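Local coordinates for protein Alpha/beta hydrolase (Xanthomonas campestris pv. campestris, PDB 2QJW) that probably acts as a hydrolase of the alpha/beta superfamily, although its substrate and reaction are not established, at residues His11-Gly16 with Asp43-Arg48; Ala26-Arg31 with Ala164-Phe169; Arg62-Ala67 with Ser92-Thr97; Val104-Met109 with Glu131-Ala136; Val152-Gly155 with Ala160-Gln163. One frame throughout, in Å; residues are numbered along the deposited sequence. Where two conformers were deposited one is given.

Overall arrangement
All five contacts lie round one parallel sheet of alpha/beta hydrolase type, with strand order 35-37, 6-10, 76-81, 99-103, 122-127, 148-152. Contact 1 joins the loop after strand 6-10 to helix 42-45 and touches contact 3 through the D43-R62 salt bridge. Along the chain contacts 1, 3, 4 and 5 come in series; contacts 3, 4 and 5 fall between the two segments of contact 2, whose segments alternate with those of contact 1. Contact 2 packs helix 20-31 on helix 162-174, which contact 5 shares; both reach the second subunit. Contacts 4 and 5 have centres 15 Å apart, contact 4 touching, and contact 5 near, the residues that probably form a catalytic triad.

Contact 1: His11-Gly16 with Asp43-Arg48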
# COMPACT_ATOMS: atom_id res chain seq x y z
N HIS A 11 -16.76 1.13 13.32
CA HIS A 11 -17.36 1.93 12.27
C HIS A 11 -17.19 3.43 12.44
O HIS A 11 -16.94 3.91 13.53
CB HIS A 11 -18.84 1.55 12.11
CG HIS A 11 -19.77 2.08 13.19
ND1 HIS A 11 -20.13 3.42 13.31
CD2 HIS A 11 -20.37 1.44 14.21
CE1 HIS A 11 -20.94 3.55 14.35
NE2 HIS A 11 -21.09 2.37 14.92
N GLY A 12 -17.29 4.16 11.32
CA GLY A 12 -17.14 5.60 11.32
C GLY A 12 -18.38 6.34 11.82
O GLY A 12 -19.43 5.74 12.10
N PHE A 13 -18.25 7.66 11.84
CA PHE A 13 -19.30 8.53 12.33
C PHE A 13 -20.55 8.42 11.47
O PHE A 13 -20.49 8.42 10.24
CB PHE A 13 -18.79 9.98 12.36
CG PHE A 13 -19.82 10.97 12.83
CD1 PHE A 13 -20.19 11.00 14.16
CD2 PHE A 13 -20.38 11.88 11.96
CE1 PHE A 13 -21.11 11.95 14.60
CE2 PHE A 13 -21.30 12.82 12.41
CZ PHE A 13 -21.68 12.84 13.73
N GLU A 14 -21.69 8.26 12.12
CA GLU A 14 -23.01 8.14 11.47
C GLU A 14 -23.08 6.94 10.54
O GLU A 14 -23.91 6.90 9.65
CB GLU A 14 -23.43 9.42 10.73
CG GLU A 14 -23.91 10.50 11.70
CD GLU A 14 -24.30 11.79 11.04
OE1 GLU A 14 -23.96 12.03 9.85
OE2 GLU A 14 -24.94 12.60 11.73
N SER A 15 -22.20 5.97 10.73
CA SER A 15 -22.24 4.81 9.95
C SER A 15 -22.87 3.88 10.96
O SER A 15 -23.68 4.31 11.82
CB SER A 15 -20.82 4.41 9.49
OG SER A 15 -20.89 3.30 8.65
N GLY A 16 -22.58 2.62 10.91
CA GLY A 16 -23.12 1.69 11.90
C GLY A 16 -22.37 0.40 11.71
O GLY A 16 -21.56 0.29 10.81
N ASP A 43 -25.54 5.28 18.97
CA ASP A 43 -26.15 6.12 20.02
C ASP A 43 -25.26 7.26 20.38
O ASP A 43 -25.71 8.38 20.56
CB ASP A 43 -26.50 5.27 21.28
CG ASP A 43 -25.33 4.49 21.85
OD1 ASP A 43 -24.51 3.95 21.06
OD2 ASP A 43 -25.21 4.45 23.11
N LEU A 44 -23.98 6.98 20.46
CA LEU A 44 -22.97 7.94 20.87
C LEU A 44 -22.80 9.00 19.80
O LEU A 44 -22.75 10.23 20.08
CB LEU A 44 -21.64 7.24 21.09
CG LEU A 44 -21.64 6.24 22.27
CD1 LEU A 44 -20.47 5.26 22.17
CD2 LEU A 44 -21.71 6.97 23.63
N ASP A 45 -22.79 8.56 18.58
CA ASP A 45 -22.59 9.50 17.44
C ASP A 45 -23.72 10.52 17.32
O ASP A 45 -23.45 11.68 16.93
CB ASP A 45 -22.44 8.76 16.12
CG ASP A 45 -21.17 7.94 16.06
OD1 ASP A 45 -20.32 8.12 16.93
OD2 ASP A 45 -21.03 7.16 15.08
N ALA A 46 -24.93 10.09 17.70
CA ALA A 46 -26.12 10.95 17.69
C ALA A 46 -26.11 11.99 18.81
O ALA A 46 -26.95 12.89 18.79
CB ALA A 46 -27.37 10.09 17.73
N ARG A 47 -25.16 11.98 19.72
CA ARG A 47 -25.17 12.93 20.84
C ARG A 47 -24.40 14.24 20.55
O ARG A 47 -23.37 14.58 21.13
CB ARG A 47 -24.68 12.26 22.09
CG ARG A 47 -25.65 11.16 22.54
CD ARG A 47 -26.93 11.74 23.24
NE ARG A 47 -26.54 12.46 24.42
CZ ARG A 47 -26.14 11.91 25.56
NH1 ARG A 47 -26.23 10.61 25.74
NH2 ARG A 47 -25.70 12.70 26.54
N ARG A 48 -25.02 14.99 19.70
CA ARG A 48 -24.56 16.35 19.31
C ARG A 48 -24.27 17.33 20.42
O ARG A 48 -23.41 18.22 20.27
CB ARG A 48 -25.63 16.98 18.43
CG ARG A 48 -25.79 16.25 17.09
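F13 and D45 pass each other in opposite senses, and the backbone of E14 fastens the pair. The N-H of E14 donates to D45 OD2 over 3.2 Å with an angle of 151°, coming from above the carboxylate plane. The other oxygen, OD1, forms a salt bridge with R59; the two ends of the carboxylate have separate partners, which probably fixes its rotation. F13 reaches across to D45 because chi1 of 179° turns CG away from the backbone N: ring atom CD1 rests 3.7 Å from D45 CB, while CE1 lies obliquely 3.3 Å from the carbonyl O of D45. E14 folds back over one face of the same ring, its CG 3.6 Å above the plane. H11 offers an edge, CE1 standing 3.7 Å from D45 OD2 with the ring nearly perpendicular to the carboxylate. Its imidazole is held by chi1 of 75°, which sets CG between the backbone N and carbonyl carbon and aims ND1 at G12 O, 2.7 Å away. The backbone N of S15 reaches that same oxygen from the opposite face, closing the type II turn from G12 to S15. G16 CA covers one face of the H11 ring. At the remaining ring nitrogen, NE2, F41 N is the partner. The loop following strand 6-10 is where alpha/beta hydrolases commonly supply an oxyanion-hole N-H, a role consistent with G12 lying near the probable nucleophile elbow. Around the contact, L83 of helix 83-92 touches both F13 and D45, and helix 56-71 contributes R59, whose NH1 also binds H11 O.

Contact 2: Ala26-Arg31 with Ala164-Phe169; sequences AEVAER and AASRAF
The two helical segments come closest at V28 and S166, whose CA atoms are 6.5 Å apart. V28 points at the other helix and splits its two methyl groups between two partners. CG2 settles on the S166 backbone and side chain, 3.6 Å from S166 O and 3.7 Å from S166 CB. CG1, which chi1 of 169° holds anti to the backbone N, is directed at F169, meeting ring atom CD2 at 3.8 Å. The valine and the phenylalanine cross obliquely, and CB of V28 also comes within 4.0 Å of F169 CD2. The hydroxyl of S166 bonds to V162 O one helical turn earlier, and its CB is the nearest side-chain atom to V28. Helices 20-31 and 162-174 thus pack side by side on one face of the parallel sheet, in the layered architecture of alpha/beta hydrolases, and no hydrogen bond joins the segments. Beneath them F169 reaches C7 and L9 of strand 6-10 and meets the ring of F101, with L25 of helix 20-31 also against it. Through A26 and A29, helix 20-31 itself rests on strands 6-10 and 35-37. Farther round helix 162-174, R167 NE forms a salt bridge with E171 of the second subunit, on which A164 also packs.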
# COMPACT_ATOMS: atom_id res chain seq x y z
N ALA A 26 -14.81 -7.66 8.62
CA ALA A 26 -15.29 -8.83 9.38
C ALA A 26 -15.20 -10.10 8.52
O ALA A 26 -14.87 -11.17 9.03
CB ALA A 26 -16.68 -8.62 9.88
N GLU A 27 -15.52 -10.00 7.26
CA GLU A 27 -15.41 -11.15 6.37
C GLU A 27 -13.94 -11.54 6.25
O GLU A 27 -13.63 -12.73 6.22
CB GLU A 27 -16.03 -10.81 5.01
CG GLU A 27 -15.87 -11.92 3.97
N VAL A 28 -13.00 -10.60 6.23
CA VAL A 28 -11.58 -10.95 6.17
C VAL A 28 -11.20 -11.65 7.43
O VAL A 28 -10.55 -12.71 7.38
CB VAL A 28 -10.71 -9.69 5.98
CG1 VAL A 28 -9.27 -9.98 6.16
CG2 VAL A 28 -10.91 -9.15 4.58
N ALA A 29 -11.55 -11.11 8.59
CA ALA A 29 -11.25 -11.74 9.87
C ALA A 29 -11.81 -13.17 9.83
O ALA A 29 -11.08 -14.12 10.16
CB ALA A 29 -11.80 -10.97 11.02
N GLU A 30 -13.07 -13.32 9.43
CA GLU A 30 -13.67 -14.68 9.35
C GLU A 30 -12.88 -15.63 8.51
O GLU A 30 -12.57 -16.75 8.96
CB GLU A 30 -15.08 -14.53 8.78
CG GLU A 30 -15.91 -15.82 8.75
CD GLU A 30 -16.27 -16.36 10.12
OE1 GLU A 30 -16.39 -15.64 11.14
OE2 GLU A 30 -16.50 -17.59 10.22
N ARG A 31 -12.51 -15.23 7.32
CA ARG A 31 -11.82 -16.09 6.36
C ARG A 31 -10.40 -16.43 6.78
O ARG A 31 -9.83 -17.44 6.32
CB ARG A 31 -11.83 -15.48 4.97
CG ARG A 31 -13.21 -15.49 4.38
CD ARG A 31 -13.26 -14.73 3.06
N ALA A 164 -9.42 -3.54 -1.99
CA ALA A 164 -8.03 -3.17 -1.72
C ALA A 164 -7.82 -3.04 -0.21
O ALA A 164 -6.82 -3.55 0.32
CB ALA A 164 -7.67 -1.88 -2.44
N ALA A 165 -8.75 -2.41 0.48
CA ALA A 165 -8.65 -2.25 1.93
C ALA A 165 -8.74 -3.59 2.65
O ALA A 165 -7.93 -3.87 3.57
CB ALA A 165 -9.73 -1.29 2.42
N SER A 166 -9.61 -4.47 2.16
CA SER A 166 -9.75 -5.80 2.73
C SER A 166 -8.47 -6.60 2.57
O SER A 166 -8.05 -7.28 3.50
CB SER A 166 -10.88 -6.54 1.99
OG SER A 166 -12.10 -5.97 2.30
N ARG A 167 -7.83 -6.52 1.42
CA ARG A 167 -6.60 -7.20 1.16
C ARG A 167 -5.49 -6.66 2.07
O ARG A 167 -4.64 -7.44 2.54
CB ARG A 167 -6.22 -7.09 -0.32
CG ARG A 167 -6.92 -8.11 -1.17
CD ARG A 167 -6.43 -8.04 -2.58
NE ARG A 167 -7.00 -6.89 -3.26
CZ ARG A 167 -8.15 -6.89 -3.93
NH1 ARG A 167 -8.93 -7.97 -4.01
NH2 ARG A 167 -8.54 -5.76 -4.51
N ALA A 168 -5.43 -5.33 2.29
CA ALA A 168 -4.41 -4.75 3.16
C ALA A 168 -4.63 -5.29 4.58
O ALA A 168 -3.69 -5.60 5.27
CB ALA A 168 -4.45 -3.22 3.15
N PHE A 169 -5.88 -5.36 5.03
CA PHE A 169 -6.14 -5.91 6.35
C PHE A 169 -5.71 -7.38 6.45
O PHE A 169 -5.13 -7.82 7.46
CB PHE A 169 -7.62 -5.76 6.69
CG PHE A 169 -7.98 -6.12 8.11
CD1 PHE A 169 -7.28 -5.62 9.18
CD2 PHE A 169 -9.13 -6.87 8.34
CE1 PHE A 169 -7.67 -5.96 10.47
CE2 PHE A 169 -9.52 -7.19 9.64
CZ PHE A 169 -8.80 -6.76 10.65

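Contact 3: Arg62-Ala67 with Ser92-Thr97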
# COMPACT_ATOMS: atom_id res chain seq x y z
N ARG A 62 -16.28 3.07 25.47
CA ARG A 62 -16.96 1.84 25.10
C ARG A 62 -15.96 0.88 24.42
O ARG A 62 -15.92 -0.33 24.73
CB ARG A 62 -18.12 2.12 24.21
CG ARG A 62 -18.87 0.89 23.74
CD ARG A 62 -20.12 1.19 23.02
NE ARG A 62 -21.08 1.88 23.89
CZ ARG A 62 -22.15 2.50 23.41
NH1 ARG A 62 -22.44 2.45 22.12
NH2 ARG A 62 -22.96 3.14 24.23
N LEU A 63 -15.20 1.38 23.45
CA LEU A 63 -14.19 0.54 22.80
C LEU A 63 -13.14 0.04 23.78
O LEU A 63 -12.74 -1.10 23.68
CB LEU A 63 -13.54 1.27 21.63
CG LEU A 63 -12.55 0.46 20.84
CD1 LEU A 63 -13.11 -0.89 20.35
CD2 LEU A 63 -12.03 1.26 19.65
N LEU A 64 -12.67 0.89 24.72
CA LEU A 64 -11.69 0.49 25.70
C LEU A 64 -12.21 -0.73 26.49
O LEU A 64 -11.48 -1.71 26.68
CB LEU A 64 -11.42 1.67 26.65
CG LEU A 64 -10.49 1.43 27.85
CD1 LEU A 64 -9.15 0.98 27.34
CD2 LEU A 64 -10.40 2.72 28.69
N GLU A 65 -13.47 -0.66 26.89
CA GLU A 65 -14.04 -1.73 27.70
C GLU A 65 -14.11 -3.03 26.92
O GLU A 65 -13.78 -4.11 27.44
CB GLU A 65 -15.42 -1.29 28.20
CG GLU A 65 -15.26 -0.27 29.34
CD GLU A 65 -16.59 0.26 29.92
OE1 GLU A 65 -17.67 -0.23 29.54
OE2 GLU A 65 -16.52 1.17 30.77
N ILE A 66 -14.53 -2.94 25.66
CA ILE A 66 -14.60 -4.09 24.81
C ILE A 66 -13.23 -4.70 24.50
O ILE A 66 -13.02 -5.94 24.48
CB ILE A 66 -15.36 -3.72 23.49
CG1 ILE A 66 -16.84 -3.40 23.80
CG2 ILE A 66 -15.32 -4.81 22.48
CD1 ILE A 66 -17.65 -2.79 22.59
N ALA A 67 -12.24 -3.83 24.25
CA ALA A 67 -10.90 -4.34 23.97
C ALA A 67 -10.27 -4.98 25.18
O ALA A 67 -9.63 -6.03 25.06
CB ALA A 67 -10.04 -3.16 23.46
N SER A 92 -5.46 1.74 21.58
CA SER A 92 -4.26 0.93 21.60
C SER A 92 -3.23 1.40 22.64
O SER A 92 -2.38 0.63 23.02
CB SER A 92 -3.57 0.87 20.23
OG SER A 92 -2.97 2.11 19.86
N LEU A 93 -3.33 2.67 23.02
CA LEU A 93 -2.50 3.35 24.02
C LEU A 93 -2.84 2.90 25.43
O LEU A 93 -2.01 3.10 26.34
CB LEU A 93 -2.67 4.86 23.95
CG LEU A 93 -2.46 5.70 22.64
CD1 LEU A 93 -3.04 7.12 22.75
CD2 LEU A 93 -1.03 5.75 22.34
N GLN A 94 -4.01 2.27 25.59
CA GLN A 94 -4.55 1.88 26.90
C GLN A 94 -4.72 0.40 27.18
O GLN A 94 -4.98 0.04 28.33
CB GLN A 94 -5.93 2.58 27.02
CG GLN A 94 -5.77 4.07 27.09
CD GLN A 94 -7.01 4.78 27.68
OE1 GLN A 94 -7.59 5.64 27.04
NE2 GLN A 94 -7.42 4.36 28.87
N VAL A 95 -4.61 -0.44 26.15
CA VAL A 95 -4.74 -1.86 26.24
C VAL A 95 -3.61 -2.52 25.42
O VAL A 95 -3.13 -1.93 24.47
CB VAL A 95 -6.16 -2.35 25.75
CG1 VAL A 95 -6.24 -2.48 24.22
CG2 VAL A 95 -6.55 -3.65 26.40
N PRO A 96 -3.14 -3.71 25.79
CA PRO A 96 -2.09 -4.30 24.92
C PRO A 96 -2.76 -4.74 23.62
O PRO A 96 -3.66 -5.58 23.62
CB PRO A 96 -1.53 -5.44 25.75
CG PRO A 96 -2.54 -5.76 26.75
CD PRO A 96 -3.39 -4.57 26.99
N THR A 97 -2.28 -4.16 22.53
CA THR A 97 -2.85 -4.33 21.21
C THR A 97 -1.83 -4.97 20.32
O THR A 97 -0.68 -4.57 20.32
CB THR A 97 -3.27 -2.94 20.70
OG1 THR A 97 -4.19 -2.36 21.62
CG2 THR A 97 -3.91 -3.02 19.30
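L64 and Q94 set their side chains at about a right angle, the leucine's two methyl groups lying across the glutamine. CD2 of L64 comes to 3.4 Å from Q94 NE2, and CD1 of L64 lies 3.6 Å from Q94 CB, so the leucine touches both the root and the end of its partner. The reach of L64 depends on chi1 of 175°: CG is anti to the backbone N, which carries the branch out beyond a CB that does not itself point across. Q94 answers with a chain extended beyond CG, its amide nitrogen next to a methyl group. This is van der Waals packing, since no hydrogen bond crosses between the segments.

One helical turn further on, the side-chain contact is apolar. A67 and V95 both point across the gap, and A67 CB meets V95 CG1 at 3.9 Å; V95 was modelled in two conformers, and this distance belongs to the one described. Behind it, T97 OG1 donates to V95 O at 3.1 Å from above the carbonyl plane, which ties the 92-97 loop to itself close to the valine.

In the fold, helix 56-71 is here covered by the loop that leads from helix 83-92 into strand 99-103. V95 also rests on R68 and T71 further along helix 56-71. On the inner side of that helix, L63 and A67 pack against I8 of strand 6-10 and V91 of helix 83-92, L63 also reaching I87, so that loop, neighbouring helix and sheet each cover part of the helix.

Contact 4: Val104-Met109 with Glu131-Ala136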
# COMPACT_ATOMS: atom_id res chain seq x y z
N VAL A 104 -8.64 5.64 6.50
CA VAL A 104 -8.88 7.13 6.50
C VAL A 104 -8.90 7.69 7.94
O VAL A 104 -9.88 8.27 8.37
CB VAL A 104 -10.12 7.54 5.64
CG1 VAL A 104 -9.78 7.33 4.15
CG2 VAL A 104 -11.36 6.79 6.00
N PRO A 105 -7.79 7.54 8.68
CA PRO A 105 -7.73 8.04 10.05
C PRO A 105 -7.62 9.57 10.12
O PRO A 105 -6.78 10.11 9.45
CB PRO A 105 -6.44 7.38 10.60
CG PRO A 105 -5.58 7.25 9.47
CD PRO A 105 -6.50 6.92 8.30
N PRO A 106 -8.45 10.21 10.93
CA PRO A 106 -8.22 11.65 11.10
C PRO A 106 -7.05 11.88 12.04
O PRO A 106 -6.90 11.18 13.05
CB PRO A 106 -9.50 12.13 11.75
CG PRO A 106 -10.02 10.99 12.46
CD PRO A 106 -9.58 9.71 11.72
N THR A 107 -6.21 12.86 11.76
CA THR A 107 -5.07 13.15 12.58
C THR A 107 -5.44 14.21 13.64
O THR A 107 -4.75 14.29 14.62
CB THR A 107 -3.86 13.59 11.78
OG1 THR A 107 -4.17 14.84 11.12
CG2 THR A 107 -3.49 12.53 10.73
N LYS A 108 -6.50 14.99 13.41
CA LYS A 108 -6.92 16.05 14.32
C LYS A 108 -8.35 15.77 14.75
O LYS A 108 -9.15 15.26 13.96
CB LYS A 108 -6.88 17.37 13.57
CG LYS A 108 -5.54 17.73 12.90
CD LYS A 108 -5.69 18.96 11.98
CE LYS A 108 -4.45 19.17 11.11
NZ LYS A 108 -4.39 20.54 10.54
N MSE A 109 -8.69 16.15 15.98
CA MSE A 109 -10.02 15.89 16.53
C MSE A 109 -10.43 17.06 17.42
O MSE A 109 -10.66 16.86 18.60
CB MSE A 109 -9.99 14.55 17.28
CG MSE A 109 -11.33 13.98 17.81
SE MSE A 109 -12.65 13.60 16.49
CE MSE A 109 -11.71 12.33 15.39
N GLU A 131 -11.35 14.64 1.04
CA GLU A 131 -11.71 16.06 1.21
C GLU A 131 -11.67 16.52 2.67
O GLU A 131 -11.56 17.75 2.93
CB GLU A 131 -13.11 16.33 0.61
CG GLU A 131 -14.27 15.64 1.37
CD GLU A 131 -15.66 15.81 0.81
OE1 GLU A 131 -15.80 15.99 -0.39
OE2 GLU A 131 -16.63 15.72 1.61
N LEU A 132 -11.77 15.58 3.61
CA LEU A 132 -11.83 15.89 5.06
C LEU A 132 -10.52 15.78 5.83
O LEU A 132 -10.27 16.53 6.79
CB LEU A 132 -12.85 14.95 5.72
CG LEU A 132 -14.29 15.08 5.26
CD1 LEU A 132 -15.19 14.00 5.95
CD2 LEU A 132 -14.90 16.49 5.49
N ILE A 133 -9.69 14.83 5.42
CA ILE A 133 -8.44 14.56 6.06
C ILE A 133 -7.42 14.63 4.94
O ILE A 133 -7.22 13.67 4.24
CB ILE A 133 -8.43 13.13 6.70
CG1 ILE A 133 -9.65 12.93 7.59
CG2 ILE A 133 -7.08 12.92 7.43
CD1 ILE A 133 -10.01 11.44 7.86
N PRO A 134 -6.74 15.77 4.81
CA PRO A 134 -5.74 15.88 3.72
C PRO A 134 -4.75 14.74 3.74
O PRO A 134 -4.17 14.41 4.80
CB PRO A 134 -5.07 17.23 4.03
CG PRO A 134 -6.13 18.04 4.71
CD PRO A 134 -6.84 17.02 5.59
N ALA A 135 -4.47 14.18 2.57
CA ALA A 135 -3.53 13.06 2.49
C ALA A 135 -2.20 13.41 3.14
O ALA A 135 -1.55 12.58 3.78
CB ALA A 135 -3.30 12.65 1.04
N ALA A 136 -1.69 14.64 2.98
CA ALA A 136 -0.43 15.05 3.54
C ALA A 136 -0.38 14.88 5.05
O ALA A 136 0.66 14.53 5.61
CB ALA A 136 -0.09 16.52 3.16
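The backbone N atoms of I133 and L132 both donate to D130 OD1, and this doubly gripped oxygen fixes the turn from which I133 reaches V104, P105 and P106. The carbonyl of I133 is held in addition by H126 NE2. With its main chain fastened in this way, I133 points its CB at the 104-109 loop and carries nearly all of the contact. Its CD1 methyl group presses on V104 O at 3.2 Å, a tight approach, and lies 3.7 Å from P106 N and 4.0 Å from P106 CB. The second branch, CG2, is set anti to the backbone N by chi1 of -51°, and this puts it 3.5 Å from P105 O. The isoleucine therefore straddles the peptide units between V104 and P106 with one branch on each carbonyl. P105 O is buried by this packing and has no hydrogen-bonding partner in the model.

The acid after strand 122-127 and the histidine after strand 148-152 are where the alpha/beta hydrolase fold places two members of its triad, and D130 and H156 probably take these roles with S82 as nucleophile. V104, just after strand 99-103, and I133 both touch H156, and V104 also touches D130, so the contact lies directly beside the likely active site. P105 and P106 pack on S85 and Y86 of helix 83-92, while on the other side P134 takes the N-cap position of helix 135-145, whose V138 touches I133.

Contact 5: Val152-Gly155 with Ala160-Gln163; sequences VDDG and AHVQ
The chain leaves strand 148-152, bends through an inverse gamma turn centred on D153 and doubles back, so that D154 and A160 come to 6.8 Å between CA atoms just ahead of helix 162-174. Across the mouth of this loop, D154 OD2 receives two N-H groups. H161 ND1 donates to it over 2.8 Å in an almost straight line, 178°, with the oxygen in the ring plane at the imidazole edge. On the carboxylate the same bond falls on the anti side, 30° out of plane. A160 N takes the syn lone pair of D154 OD2, at 2.9 Å. The other oxygen, OD1, accepts from G155 N, so both ends of the group are engaged.

H161 occupies the N-cap position, and chi1 of -70°, with CG anti to the carbonyl carbon, brings one face of its ring against V152 CB. There V152 CB sits 3.8 Å from the ring centroid, close to the normal, in a CH-pi contact. Ring atom CE1 of H161 also comes 3.2 Å from D153 O, obliquely to the ring. R148 of the second subunit packs on both V152 and H161, placing the dimer partner beside this pair.

H156, the probable triad histidine, lies in the loop that the contact closes, whereas the histidine bonded here is H161. The bond from H161 ND1 and the N-H groups of A160 and G155 suggest that D154 is ionised; its negative charge would probably stabilise a protonated H161.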
# COMPACT_ATOMS: atom_id res chain seq x y z
N VAL A 152 -4.61 5.28 -2.17
CA VAL A 152 -5.44 4.88 -3.31
C VAL A 152 -6.19 6.06 -3.93
O VAL A 152 -6.43 7.08 -3.28
CB VAL A 152 -6.47 3.78 -2.94
CG1 VAL A 152 -5.78 2.51 -2.42
CG2 VAL A 152 -7.44 4.26 -1.87
N ASP A 153 -6.48 5.89 -5.21
CA ASP A 153 -7.20 6.92 -5.98
C ASP A 153 -8.66 6.92 -5.67
O ASP A 153 -9.44 6.23 -6.34
CB ASP A 153 -6.95 6.67 -7.46
CG ASP A 153 -7.63 7.71 -8.36
OD1 ASP A 153 -8.04 8.74 -7.79
OD2 ASP A 153 -7.64 7.47 -9.59
N ASP A 154 -9.03 7.62 -4.59
CA ASP A 154 -10.41 7.58 -4.11
C ASP A 154 -10.57 8.80 -3.20
O ASP A 154 -9.61 9.51 -2.89
CB ASP A 154 -10.73 6.26 -3.35
CG ASP A 154 -12.16 5.82 -3.47
OD1 ASP A 154 -13.09 6.62 -3.69
OD2 ASP A 154 -12.43 4.60 -3.40
N GLY A 155 -11.79 9.01 -2.72
CA GLY A 155 -12.08 9.96 -1.67
C GLY A 155 -12.26 9.30 -0.32
O GLY A 155 -12.06 8.08 -0.17
N ALA A 160 -14.69 2.81 -3.77
CA ALA A 160 -14.19 2.00 -4.87
C ALA A 160 -12.97 1.13 -4.46
O ALA A 160 -12.39 0.46 -5.31
CB ALA A 160 -13.84 2.87 -6.03
N HIS A 161 -12.64 1.12 -3.18
CA HIS A 161 -11.45 0.37 -2.70
C HIS A 161 -11.74 -0.50 -1.51
O HIS A 161 -10.84 -0.80 -0.72
CB HIS A 161 -10.31 1.36 -2.45
CG HIS A 161 -9.78 1.90 -3.72
ND1 HIS A 161 -10.33 3.00 -4.35
CD2 HIS A 161 -8.84 1.41 -4.55
CE1 HIS A 161 -9.72 3.17 -5.51
NE2 HIS A 161 -8.79 2.24 -5.64
N VAL A 162 -12.92 -1.04 -1.43
CA VAL A 162 -13.25 -1.92 -0.32
C VAL A 162 -12.43 -3.20 -0.43
O VAL A 162 -11.95 -3.71 0.58
CB VAL A 162 -14.75 -2.24 -0.25
CG1 VAL A 162 -15.02 -3.22 0.87
CG2 VAL A 162 -15.56 -0.99 -0.01
N GLN A 163 -12.25 -3.73 -1.64
CA GLN A 163 -11.43 -4.95 -1.83
C GLN A 163 -9.97 -4.66 -1.53
O GLN A 163 -9.31 -5.48 -0.91
CB GLN A 163 -11.53 -5.48 -3.26